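Local coordinates for teichoic acid biosynthesis protein F (Staphylococcus epidermidis, PDB 3L7I) that is a teichoic acid biosynthesis protein, probably an enzyme, carrying a domain of the GT-B glycosyltransferase-like fold, at residues A[622-628]-A[654-658]; A[637-642]-A[662-668]. All blocks are in the same frame, centred on the assembly; numbering follows the deposited sequence.

Interaction 1: A[622-628]-A[654-658]; sequences DYSSVMF and FYMNY. With SO4 (sulfate ion), chain G.
The backbones of Y623 and Y658 come no nearer than 9.0 Å between CA atoms, and contact is made by side chains between the turn that follows strand 618-621 in a GT-B Rossmann-like domain and the irregular loop 654-658. Y658, with CG anti to its own N (chi1 -169°), reaches across and donates its OH to D622 O at 2.7 Å, arriving from above the carbonyl plane. A tyrosine suits the place: the ring packs beside Y623 while the hydroxyl serves a backbone oxygen. The two rings meet obliquely, planes at 47°, and F654 adds CZ against Y623 CB. The Y623 hydroxyl goes to D643, and Y647 stacks on its ring. D622 turns back to take Y623 N on OD2, while its OD1 forms a salt bridge with R548. Toward the helix, the unbranched chain of M656 reaches two side chains: its CE meets the edge of the F628 ring, and M656 SD lies 4.1 Å from M627 CE. S624, ahead of the turn leading into the helix, accepts from V626 N on OG, a capping bond. A sulfate ion, probably from the crystallisation liquor, receives S625 N on O4 at 2.6 Å and S624 OG on the same oxygen.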
ATOM      1  N   ASP A 622       8.190  35.108  45.464  1.00 58.30           N
ATOM      2  CA  ASP A 622       6.830  35.638  45.413  1.00 59.62           C
ATOM      3  C   ASP A 622       5.758  34.561  45.367  1.00 60.31           C
ATOM      4  O   ASP A 622       5.134  34.289  46.388  1.00 60.80           O
ATOM      5  CB  ASP A 622       6.652  36.637  44.271  1.00 60.41           C
ATOM      6  CG  ASP A 622       7.287  36.176  43.000  1.00 60.02           C
ATOM      7  OD1 ASP A 622       8.249  36.827  42.568  1.00 59.69           O
ATOM      8  OD2 ASP A 622       6.840  35.161  42.423  1.00 60.28           O
ATOM      9  N   TYR A 623       5.541  33.962  44.192  1.00 60.61           N
ATOM     10  CA  TYR A 623       4.586  32.869  44.032  1.00 61.50           C
ATOM     11  C   TYR A 623       5.323  31.643  43.537  1.00 60.84           C
ATOM     12  O   TYR A 623       5.319  31.341  42.354  1.00 61.32           O
ATOM     13  CB  TYR A 623       3.514  33.243  43.005  1.00 63.12           C
ATOM     14  CG  TYR A 623       3.207  34.698  43.024  1.00 63.80           C
ATOM     15  CD1 TYR A 623       3.555  35.511  41.953  1.00 64.10           C
ATOM     16  CD2 TYR A 623       2.612  35.283  44.149  1.00 64.39           C
ATOM     17  CE1 TYR A 623       3.297  36.871  41.988  1.00 65.01           C
ATOM     18  CE2 TYR A 623       2.354  36.637  44.199  1.00 65.30           C
ATOM     19  CZ  TYR A 623       2.694  37.434  43.118  1.00 65.61           C
ATOM     20  OH  TYR A 623       2.435  38.790  43.159  1.00 66.82           O
ATOM     21  N   SER A 624       5.963  30.908  44.421  1.00 60.01           N
ATOM     22  CA  SER A 624       6.741  29.793  43.936  1.00 59.62           C
ATOM     23  C   SER A 624       6.719  28.656  44.911  1.00 59.74           C
ATOM     24  O   SER A 624       6.757  28.856  46.125  1.00 59.48           O
ATOM     25  CB  SER A 624       8.179  30.224  43.679  1.00 58.44           C
ATOM     26  OG  SER A 624       8.953  29.117  43.268  1.00 58.32           O
ATOM     27  N   SER A 625       6.668  27.458  44.358  1.00 60.40           N
ATOM     28  CA  SER A 625       6.749  26.240  45.130  1.00 60.83           C
ATOM     29  C   SER A 625       8.107  26.078  45.829  1.00 59.77           C
ATOM     30  O   SER A 625       8.266  25.171  46.648  1.00 60.22           O
ATOM     31  CB  SER A 625       6.480  25.044  44.213  1.00 62.06           C
ATOM     32  OG  SER A 625       7.204  23.902  44.634  1.00 62.25           O
ATOM     33  N   VAL A 626       9.086  26.923  45.506  1.00 58.65           N
ATOM     34  CA  VAL A 626      10.349  26.864  46.238  1.00 57.90           C
ATOM     35  C   VAL A 626      10.209  27.222  47.708  1.00 57.81           C
ATOM     36  O   VAL A 626      10.979  26.752  48.529  1.00 57.81           O
ATOM     37  CB  VAL A 626      11.493  27.752  45.655  1.00 56.96           C
ATOM     38  CG1 VAL A 626      11.987  27.206  44.340  1.00 57.28           C
ATOM     39  CG2 VAL A 626      11.061  29.223  45.560  1.00 56.57           C
ATOM     40  N   MET A 627       9.257  28.067  48.061  1.00 58.00           N
ATOM     41  CA  MET A 627       9.151  28.415  49.468  1.00 58.22           C
ATOM     42  C   MET A 627       8.939  27.159  50.327  1.00 59.19           C
ATOM     43  O   MET A 627       9.353  27.111  51.487  1.00 59.45           O
ATOM     44  CB  MET A 627       8.036  29.427  49.695  1.00 58.72           C
ATOM     45  CG  MET A 627       6.716  28.992  49.138  1.00 59.74           C
ATOM     46  SD  MET A 627       5.413  30.062  49.738  1.00 60.85           S
ATOM     47  CE  MET A 627       3.968  29.279  49.006  1.00 62.36           C
ATOM     48  N   PHE A 628       8.305  26.142  49.751  1.00 59.99           N
ATOM     49  CA  PHE A 628       7.979  24.953  50.511  1.00 61.27           C
ATOM     50  C   PHE A 628       9.228  24.124  50.716  1.00 61.18           C
ATOM     51  O   PHE A 628       9.288  23.306  51.632  1.00 62.26           O
ATOM     52  CB  PHE A 628       6.921  24.103  49.807  1.00 62.49           C
ATOM     53  CG  PHE A 628       5.588  24.769  49.665  1.00 63.10           C
ATOM     54  CD1 PHE A 628       4.854  25.124  50.776  1.00 63.94           C
ATOM     55  CD2 PHE A 628       5.055  25.015  48.422  1.00 63.16           C
ATOM     56  CE1 PHE A 628       3.629  25.721  50.650  1.00 64.80           C
ATOM     57  CE2 PHE A 628       3.824  25.612  48.293  1.00 64.04           C
ATOM     58  CZ  PHE A 628       3.114  25.965  49.407  1.00 64.86           C
ATOM     59  N   PHE A 654      -4.976  29.641  44.080  1.00 72.49           N
ATOM     60  CA  PHE A 654      -3.922  29.129  44.945  1.00 72.11           C
ATOM     61  C   PHE A 654      -4.591  28.171  45.912  1.00 74.27           C
ATOM     62  O   PHE A 654      -5.725  28.397  46.322  1.00 76.64           O
ATOM     63  CB  PHE A 654      -3.312  30.267  45.749  1.00 72.86           C
ATOM     64  CG  PHE A 654      -2.259  31.051  45.012  1.00 70.60           C
ATOM     65  CD1 PHE A 654      -1.996  30.812  43.672  1.00 68.23           C
ATOM     66  CD2 PHE A 654      -1.550  32.053  45.661  1.00 71.03           C
ATOM     67  CE1 PHE A 654      -1.022  31.547  42.999  1.00 66.34           C
ATOM     68  CE2 PHE A 654      -0.594  32.790  45.000  1.00 69.14           C
ATOM     69  CZ  PHE A 654      -0.326  32.531  43.663  1.00 66.80           C
ATOM     70  N   TYR A 655      -3.901  27.104  46.287  1.00 73.64           N
ATOM     71  CA  TYR A 655      -4.504  26.129  47.185  1.00 75.79           C
ATOM     72  C   TYR A 655      -4.464  26.632  48.605  1.00 78.22           C
ATOM     73  O   TYR A 655      -5.325  26.294  49.421  1.00 80.86           O
ATOM     74  CB  TYR A 655      -3.787  24.794  47.125  1.00 74.51           C
ATOM     75  CG  TYR A 655      -3.948  24.052  45.823  1.00 72.52           C
ATOM     76  CD1 TYR A 655      -5.160  23.465  45.472  1.00 73.60           C
ATOM     77  CD2 TYR A 655      -2.869  23.902  44.956  1.00 69.66           C
ATOM     78  CE1 TYR A 655      -5.292  22.769  44.292  1.00 71.86           C
ATOM     79  CE2 TYR A 655      -3.000  23.209  43.784  1.00 67.96           C
ATOM     80  CZ  TYR A 655      -4.209  22.650  43.460  1.00 69.05           C
ATOM     81  OH  TYR A 655      -4.300  21.971  42.280  1.00 67.37           O
ATOM     82  N   MET A 656      -3.458  27.438  48.908  1.00 77.46           N
ATOM     83  CA  MET A 656      -3.337  27.949  50.256  1.00 79.75           C
ATOM     84  C   MET A 656      -3.799  29.392  50.380  1.00 80.94           C
ATOM     85  O   MET A 656      -3.996  30.098  49.384  1.00 79.67           O
ATOM     86  CB  MET A 656      -1.912  27.808  50.748  1.00 78.64           C
ATOM     87  CG  MET A 656      -0.914  28.508  49.886  1.00 75.92           C
ATOM     88  SD  MET A 656       0.354  29.231  50.938  1.00 76.30           S
ATOM     89  CE  MET A 656       0.640  27.882  52.077  1.00 77.77           C
ATOM     90  N   ASN A 657      -3.997  29.823  51.619  1.00 88.20           N
ATOM     91  CA  ASN A 657      -4.397  31.192  51.849  1.00 88.72           C
ATOM     92  C   ASN A 657      -3.181  32.105  51.960  1.00 85.27           C
ATOM     93  O   ASN A 657      -2.673  32.372  53.049  1.00 86.52           O
ATOM     94  CB  ASN A 657      -5.312  31.309  53.057  1.00 94.07           C
ATOM     95  CG  ASN A 657      -6.072  32.609  53.060  1.00 95.25           C
ATOM     96  OD1 ASN A 657      -5.587  33.617  52.535  1.00 92.07           O
ATOM     97  ND2 ASN A 657      -7.273  32.601  53.634  1.00100.08           N
ATOM     98  N   TYR A 658      -2.728  32.564  50.797  1.00 81.14           N
ATOM     99  CA  TYR A 658      -1.521  33.376  50.639  1.00 79.50           C
ATOM    100  C   TYR A 658      -1.466  34.617  51.525  1.00 81.49           C
ATOM    101  O   TYR A 658      -0.409  34.966  52.066  1.00 81.17           O
ATOM    102  CB  TYR A 658      -1.431  33.834  49.192  1.00 77.15           C
ATOM    103  CG  TYR A 658      -0.120  34.457  48.782  1.00 75.04           C
ATOM    104  CD1 TYR A 658       0.880  33.686  48.218  1.00 72.54           C
ATOM    105  CD2 TYR A 658       0.097  35.816  48.917  1.00 75.65           C
ATOM    106  CE1 TYR A 658       2.071  34.240  47.816  1.00 70.72           C
ATOM    107  CE2 TYR A 658       1.294  36.392  48.524  1.00 73.83           C
ATOM    108  CZ  TYR A 658       2.283  35.595  47.966  1.00 71.36           C
ATOM    109  OH  TYR A 658       3.483  36.149  47.558  1.00 69.65           O
TER
HETATM  110  S   SO4 G 732       6.162  27.396  40.622  1.00 92.36           S
HETATM  111  O1  SO4 G 732       7.011  28.081  39.637  1.00 92.36           O
HETATM  112  O2  SO4 G 732       5.009  28.244  40.940  1.00 92.36           O
HETATM  113  O3  SO4 G 732       5.684  26.123  40.083  1.00 92.36           O
HETATM  114  O4  SO4 G 732       6.942  27.139  41.832  1.00 92.36           O

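Interaction 2: A[637-642]-A[662-668]; sequences QFFFAY and LPGPIYT
The F639 ring takes the CD1 methyl of L662 over the centre of one face, 4.1 Å from the centroid and 8° off its normal, a CH-pi contact. The same ring is walled by the loop leading into strand 666-667: P663 CD approaches F639 CZ at 3.5 Å, while G664 N and P665 O lie at the edge in the ring plane. A large flat side chain suits this place, since the leucine methyl covers one face and backbone atoms border its rim. The backbone of G664, with no side chain, comes close to Q637 O, its CA 3.3 Å from that oxygen in a nearly straight CA-H...O contact. Q637 packs its amide end on P663 CG, but its NE2 is hydrogen-bonded to M627 O. On the other side of the strand from F639, F638 sets CD1 against P665 CD and meets Y667 CE2 at the edge of its ring. Further along, A641 CB touches I666 CG2. The backbones pair in parallel, F639 opposite I666: Y667 N donates to F639 O at 2.8 Å, and F639 N reaches P665 O by a weak, bent bond. F640 and A641 each centre an inverse gamma turn. The short, weakly bonded strand 666-667 is, within this chain, an outermost strand of the parallel sheet in a Rossmann-like domain of the GT-B fold.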
ATOM      1  N   GLN A 637      11.850  33.932  55.253  1.00 59.70           N
ATOM      2  CA  GLN A 637      11.539  34.166  53.853  1.00 58.72           C
ATOM      3  C   GLN A 637      10.813  35.504  53.749  1.00 59.35           C
ATOM      4  O   GLN A 637      10.213  35.957  54.723  1.00 60.61           O
ATOM      5  CB  GLN A 637      10.684  33.043  53.268  1.00 58.53           C
ATOM      6  CG  GLN A 637      11.142  31.645  53.624  1.00 58.53           C
ATOM      7  CD  GLN A 637      10.551  30.583  52.707  1.00 58.31           C
ATOM      8  OE1 GLN A 637      10.194  30.866  51.557  1.00 57.80           O
ATOM      9  NE2 GLN A 637      10.465  29.347  53.202  1.00 58.94           N
ATOM     10  N   PHE A 638      10.915  36.134  52.579  1.00 58.74           N
ATOM     11  CA  PHE A 638      10.223  37.376  52.248  1.00 59.51           C
ATOM     12  C   PHE A 638       9.479  37.169  50.943  1.00 59.17           C
ATOM     13  O   PHE A 638       9.826  36.281  50.148  1.00 58.20           O
ATOM     14  CB  PHE A 638      11.218  38.518  52.069  1.00 59.56           C
ATOM     15  CG  PHE A 638      11.910  38.921  53.334  1.00 60.32           C
ATOM     16  CD1 PHE A 638      11.363  39.907  54.165  1.00 61.93           C
ATOM     17  CD2 PHE A 638      13.108  38.322  53.710  1.00 59.77           C
ATOM     18  CE1 PHE A 638      12.002  40.289  55.341  1.00 62.97           C
ATOM     19  CE2 PHE A 638      13.740  38.708  54.883  1.00 60.79           C
ATOM     20  CZ  PHE A 638      13.189  39.688  55.693  1.00 62.38           C
ATOM     21  N   PHE A 639       8.473  37.999  50.708  1.00 60.24           N
ATOM     22  CA  PHE A 639       7.585  37.808  49.578  1.00 60.41           C
ATOM     23  C   PHE A 639       7.287  39.121  48.914  1.00 61.36           C
ATOM     24  O   PHE A 639       6.407  39.865  49.326  1.00 62.85           O
ATOM     25  CB  PHE A 639       6.325  37.071  50.028  1.00 61.27           C
ATOM     26  CG  PHE A 639       6.634  35.739  50.611  1.00 60.59           C
ATOM     27  CD1 PHE A 639       6.874  34.644  49.774  1.00 59.70           C
ATOM     28  CD2 PHE A 639       6.805  35.593  51.978  1.00 61.03           C
ATOM     29  CE1 PHE A 639       7.223  33.407  50.298  1.00 59.32           C
ATOM     30  CE2 PHE A 639       7.156  34.358  52.509  1.00 60.65           C
ATOM     31  CZ  PHE A 639       7.358  33.259  51.669  1.00 59.79           C
ATOM     32  N   PHE A 640       8.059  39.404  47.884  1.00 60.72           N
ATOM     33  CA  PHE A 640       8.011  40.675  47.194  1.00 61.73           C
ATOM     34  C   PHE A 640       6.951  40.634  46.077  1.00 62.60           C
ATOM     35  O   PHE A 640       7.262  40.641  44.887  1.00 62.44           O
ATOM     36  CB  PHE A 640       9.403  40.934  46.652  1.00 60.88           C
ATOM     37  CG  PHE A 640       9.532  42.179  45.882  1.00 62.01           C
ATOM     38  CD1 PHE A 640      10.298  42.206  44.731  1.00 61.66           C
ATOM     39  CD2 PHE A 640       8.921  43.340  46.304  1.00 63.70           C
ATOM     40  CE1 PHE A 640      10.451  43.382  44.000  1.00 62.99           C
ATOM     41  CE2 PHE A 640       9.070  44.525  45.580  1.00 65.05           C
ATOM     42  CZ  PHE A 640       9.830  44.544  44.424  1.00 64.69           C
ATOM     43  N   ALA A 641       5.690  40.572  46.480  1.00 63.77           N
ATOM     44  CA  ALA A 641       4.581  40.567  45.537  1.00 65.03           C
ATOM     45  C   ALA A 641       4.266  41.974  45.018  1.00 66.82           C
ATOM     46  O   ALA A 641       3.301  42.599  45.439  1.00 68.63           O
ATOM     47  CB  ALA A 641       3.345  39.949  46.183  1.00 65.94           C
ATOM     48  N   TYR A 642       5.074  42.467  44.092  1.00 66.60           N
ATOM     49  CA  TYR A 642       4.883  43.819  43.596  1.00 68.51           C
ATOM     50  C   TYR A 642       3.696  43.918  42.656  1.00 70.38           C
ATOM     51  O   TYR A 642       3.044  44.955  42.577  1.00 72.60           O
ATOM     52  CB  TYR A 642       6.156  44.347  42.934  1.00 68.00           C
ATOM     53  CG  TYR A 642       6.712  43.489  41.822  1.00 66.85           C
ATOM     54  CD1 TYR A 642       7.721  42.557  42.074  1.00 64.76           C
ATOM     55  CD2 TYR A 642       6.259  43.630  40.522  1.00 68.17           C
ATOM     56  CE1 TYR A 642       8.246  41.771  41.067  1.00 64.01           C
ATOM     57  CE2 TYR A 642       6.773  42.851  39.497  1.00 67.44           C
ATOM     58  CZ  TYR A 642       7.771  41.920  39.772  1.00 65.36           C
ATOM     59  OH  TYR A 642       8.283  41.146  38.744  1.00 64.94           O
ATOM     60  N   LEU A 662       1.731  32.346  55.471  1.00 83.77           N
ATOM     61  CA  LEU A 662       3.068  32.044  54.948  1.00 81.05           C
ATOM     62  C   LEU A 662       4.156  32.557  55.908  1.00 81.78           C
ATOM     63  O   LEU A 662       3.877  33.388  56.783  1.00 84.05           O
ATOM     64  CB  LEU A 662       3.262  32.481  53.481  1.00 78.20           C
ATOM     65  CG  LEU A 662       3.057  33.918  53.052  1.00 78.14           C
ATOM     66  CD1 LEU A 662       2.988  34.025  51.536  1.00 75.61           C
ATOM     67  CD2 LEU A 662       1.774  34.461  53.721  1.00 81.11           C
ATOM     68  N   PRO A 663       5.390  32.045  55.752  1.00 79.97           N
ATOM     69  CA  PRO A 663       6.426  32.100  56.788  1.00 80.91           C
ATOM     70  C   PRO A 663       7.036  33.476  56.971  1.00 80.98           C
ATOM     71  O   PRO A 663       7.824  33.651  57.893  1.00 82.06           O
ATOM     72  CB  PRO A 663       7.524  31.178  56.245  1.00 78.54           C
ATOM     73  CG  PRO A 663       7.179  30.892  54.832  1.00 76.11           C
ATOM     74  CD  PRO A 663       5.955  31.662  54.451  1.00 76.81           C
ATOM     75  N   GLY A 664       6.705  34.417  56.094  1.00 79.91           N
ATOM     76  CA  GLY A 664       7.270  35.751  56.151  1.00 79.91           C
ATOM     77  C   GLY A 664       6.301  36.814  55.684  1.00 80.48           C
ATOM     78  O   GLY A 664       5.209  36.521  55.217  1.00 80.68           O
ATOM     79  N   PRO A 665       6.716  38.070  55.780  1.00 80.80           N
ATOM     80  CA  PRO A 665       5.863  39.218  55.444  1.00 81.70           C
ATOM     81  C   PRO A 665       5.664  39.386  53.926  1.00 79.31           C
ATOM     82  O   PRO A 665       6.524  38.955  53.165  1.00 76.83           O
ATOM     83  CB  PRO A 665       6.667  40.410  55.978  1.00 82.47           C
ATOM     84  CG  PRO A 665       8.011  39.829  56.470  1.00 81.64           C
ATOM     85  CD  PRO A 665       8.119  38.454  55.975  1.00 79.90           C
ATOM     86  N   ILE A 666       4.571  40.001  53.488  1.00 80.14           N
ATOM     87  CA  ILE A 666       4.443  40.348  52.072  1.00 78.12           C
ATOM     88  C   ILE A 666       4.839  41.798  51.866  1.00 78.32           C
ATOM     89  O   ILE A 666       4.301  42.683  52.512  1.00 80.63           O
ATOM     90  CB  ILE A 666       2.997  40.179  51.539  1.00 78.83           C
ATOM     91  CG1 ILE A 666       2.524  38.732  51.709  1.00 78.78           C
ATOM     92  CG2 ILE A 666       2.913  40.641  50.072  1.00 76.90           C
ATOM     93  CD1 ILE A 666       1.076  38.524  51.418  1.00 79.97           C
ATOM     94  N   TYR A 667       5.776  42.058  50.969  1.00 76.04           N
ATOM     95  CA  TYR A 667       6.107  43.441  50.654  1.00 76.25           C
ATOM     96  C   TYR A 667       5.688  43.749  49.223  1.00 74.83           C
ATOM     97  O   TYR A 667       5.891  42.940  48.331  1.00 72.67           O
ATOM     98  CB  TYR A 667       7.610  43.711  50.857  1.00 75.21           C
ATOM     99  CG  TYR A 667       8.015  44.002  52.292  1.00 77.25           C
ATOM    100  CD1 TYR A 667       7.963  45.290  52.806  1.00 79.16           C
ATOM    101  CD2 TYR A 667       8.456  42.985  53.127  1.00 77.39           C
ATOM    102  CE1 TYR A 667       8.331  45.554  54.112  1.00 81.12           C
ATOM    103  CE2 TYR A 667       8.823  43.238  54.432  1.00 79.38           C
ATOM    104  CZ  TYR A 667       8.757  44.524  54.921  1.00 81.23           C
ATOM    105  OH  TYR A 667       9.127  44.768  56.222  1.00 83.29           O
ATOM    106  N   THR A 668       5.097  44.909  48.996  1.00 76.14           N
ATOM    107  CA  THR A 668       4.772  45.304  47.634  1.00 74.96           C
ATOM    108  C   THR A 668       5.803  46.297  47.086  1.00 74.03           C
ATOM    109  O   THR A 668       6.049  46.357  45.884  1.00 72.29           O
ATOM    110  CB  THR A 668       3.318  45.841  47.514  1.00 76.98           C
ATOM    111  OG1 THR A 668       3.052  46.802  48.558  1.00 79.66           O
ATOM    112  CG2 THR A 668       2.334  44.701  47.635  1.00 77.27           C
TER

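In the fold
Along the chain, strand 618-621 runs into 622-628, then helix 626-630 leads to strand 637-640, followed by the long irregular connection through 654-658 to strand 666-667. Interaction 1 closes the loop from the turn and helix to that connection; interaction 2 closes the next one, from strand 637-640 to the sheet's last strand. Their segments alternate, so the two closures cross without nesting, and their centres lie 11 Å apart. They are directly joined: helix 626-630 and strand 637-640 touch through M627 and Q637, Y623 OH packs on A641 CB, and Y658 packs on I666. Helix, connection and sheet margin are thereby tied together within one domain.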